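Putative phosphohistidine phosphatase, SixA (Nakamurella multipartita, PDB 4HBZ) is a putative phosphohistidine phosphatase of the SixA type, a histidine phosphatase superfamily member that probably removes phosphate from phosphorylated histidine by hydrolysis. Local coordinates at residues 53-57 / 58-62. Residues are numbered along the deposited sequence; the frame is centred on the assembly and turned at random.
Sequences GQWLR and GHLPA
In Trp55 a chi1 of -169° puts CG opposite the backbone N and beside the carbonyl carbon, while His59, one turn later, keeps CG beside the backbone N and anti to the carbonyl carbon (chi1 -68°); together these settings lay the imidazole over one face of the indole. The two rings form a face-to-face stack, the five-membered ring of Trp55 and the His59 ring having centroids 3.8 Å apart and planes only 13° from parallel. On the same face the His59 methylene sits over the six-membered ring: CB stands 3.6 Å from its centroid, almost on the ring normal, a CH-pi contact. The imidazole is also fixed in rotation, because His59 ND1 donates to Trp55 O at 3.0 Å, with the acceptor lying in the imidazole plane. This bond implies a proton on ND1. Trp55 O thus receives the ring N-H besides weak bonds from the backbone N of Gly58 and of His59, so the last turn of the helix closes around it.

At Leu56 the backbone bond is straighter: Leu60 N reaches Leu56 O at 3.1 Å, although Leu60 has already left helical torsions. A water gives a second link, 2.8 Å from Leu56 O and 2.8 Å from Pro61 O, tying the departing chain back to the helix end. On the sheet-facing side methyl meets methyl, Leu56 CD2 lying 3.6 Å from Leu60 CD1, while Leu60 CG comes obliquely to Trp55 CZ3.

Helix 43-59 is the connection of a beta-alpha-beta crossover between parallel strands 20-26 and 65-69 of the histidine phosphatase fold, and here it ends. Leu56 and Leu60 both touch Val23 of strand 20-26; Leu56 also touches Phe159 and Leu60 Val161 of strand 159-164, while the Trp55 ring meets that of Phe159 at an incline and reaches Leu180 and Gln182 of edge strand 177-182.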
loop_
_atom_site.group_PDB
_atom_site.type_symbol
_atom_site.label_atom_id
_atom_site.label_comp_id
_atom_site.label_asym_id
_atom_site.label_seq_id
_atom_site.Cartn_x
_atom_site.Cartn_y
_atom_site.Cartn_z
ATOM N N GLY A 53 9.996 -7.127 -1.178
ATOM C CA GLY A 53 10.193 -7.493 0.240
ATOM C C GLY A 53 11.569 -7.215 0.797
ATOM O O GLY A 53 11.768 -6.765 1.928
ATOM N N GLN A 54 12.577 -7.563 -0.002
ATOM C CA GLN A 54 13.954 -7.327 0.383
ATOM C C GLN A 54 14.234 -5.853 0.594
ATOM O O GLN A 54 14.928 -5.453 1.524
ATOM C CB GLN A 54 14.890 -7.966 -0.659
ATOM C CG GLN A 54 14.868 -9.498 -0.518
ATOM C CD GLN A 54 15.537 -10.229 -1.660
ATOM O OE1 GLN A 54 16.008 -9.589 -2.605
ATOM N NE2 GLN A 54 15.571 -11.535 -1.611
ATOM N N TRP A 55 13.689 -5.012 -0.284
ATOM C CA TRP A 55 13.829 -3.564 -0.171
ATOM C C TRP A 55 13.148 -3.071 1.073
ATOM O O TRP A 55 13.757 -2.372 1.869
ATOM C CB TRP A 55 13.288 -2.847 -1.414
ATOM C CG TRP A 55 13.690 -1.375 -1.401
ATOM C CD1 TRP A 55 14.713 -0.856 -2.058
ATOM C CD2 TRP A 55 13.037 -0.312 -0.724
ATOM N NE1 TRP A 55 14.799 0.473 -1.805
ATOM C CE2 TRP A 55 13.763 0.845 -1.008
ATOM C CE3 TRP A 55 11.928 -0.219 0.091
ATOM C CZ2 TRP A 55 13.404 2.098 -0.456
ATOM C CZ3 TRP A 55 11.577 1.019 0.623
ATOM C CH2 TRP A 55 12.332 2.135 0.338
ATOM N N LEU A 56 11.903 -3.466 1.279
ATOM C CA LEU A 56 11.121 -3.037 2.465
ATOM C C LEU A 56 11.824 -3.430 3.754
ATOM O O LEU A 56 11.950 -2.596 4.649
ATOM C CB LEU A 56 9.718 -3.643 2.435
ATOM C CG LEU A 56 8.794 -3.041 1.367
ATOM C CD1 LEU A 56 7.575 -3.932 1.158
ATOM C CD2 LEU A 56 8.413 -1.610 1.691
ATOM N N ARG A 57 12.295 -4.675 3.841
ATOM C CA ARG A 57 12.945 -5.128 5.068
ATOM C C ARG A 57 14.327 -4.504 5.291
ATOM O O ARG A 57 14.833 -4.490 6.404
ATOM C CB ARG A 57 13.013 -6.650 5.115
ATOM C CG ARG A 57 11.635 -7.273 5.265
ATOM C CD ARG A 57 11.661 -8.776 5.353
ATOM N NE ARG A 57 11.859 -9.442 4.063
ATOM C CZ ARG A 57 12.987 -9.932 3.586
ATOM N NH1 ARG A 57 12.971 -10.536 2.398
ATOM N NH2 ARG A 57 14.107 -9.888 4.281
ATOM N N GLY A 58 14.953 -4.004 4.235
ATOM C CA GLY A 58 16.227 -3.350 4.361
ATOM C C GLY A 58 16.180 -1.865 4.589
ATOM O O GLY A 58 17.177 -1.284 5.040
ATOM N N HIS A 59 15.062 -1.220 4.264
ATOM C CA HIS A 59 14.998 0.232 4.233
ATOM C C HIS A 59 13.961 0.916 5.099
ATOM O O HIS A 59 14.130 2.094 5.454
ATOM C CB HIS A 59 14.769 0.723 2.798
ATOM C CG HIS A 59 15.916 0.492 1.899
ATOM N ND1 HIS A 59 16.112 -0.683 1.201
ATOM C CD2 HIS A 59 16.982 1.270 1.608
ATOM C CE1 HIS A 59 17.226 -0.602 0.498
ATOM N NE2 HIS A 59 17.758 0.581 0.715
ATOM N N LEU A 60 12.908 0.189 5.489
ATOM C CA LEU A 60 11.843 0.747 6.344
ATOM C C LEU A 60 11.817 0.043 7.666
ATOM O O LEU A 60 12.255 -1.082 7.792
ATOM C CB LEU A 60 10.481 0.578 5.678
ATOM C CG LEU A 60 10.248 1.277 4.342
ATOM C CD1 LEU A 60 8.769 1.116 3.972
ATOM C CD2 LEU A 60 10.676 2.706 4.372
ATOM N N PRO A 61 11.197 0.687 8.677
ATOM C CA PRO A 61 10.907 -0.032 9.885
ATOM C C PRO A 61 10.144 -1.295 9.659
ATOM O O PRO A 61 9.388 -1.404 8.677
ATOM C CB PRO A 61 10.084 0.993 10.708
ATOM C CG PRO A 61 10.441 2.313 10.126
ATOM C CD PRO A 61 10.575 2.022 8.662
ATOM N N ALA A 62 10.298 -2.253 10.559
ATOM C CA ALA A 62 9.579 -3.507 10.424
ATOM C C ALA A 62 8.080 -3.261 10.335
ATOM O O ALA A 62 7.522 -2.462 11.075
ATOM C CB ALA A 62 9.849 -4.430 11.609
HETATM O O HOH W 1 10.141 -3.252 6.724
#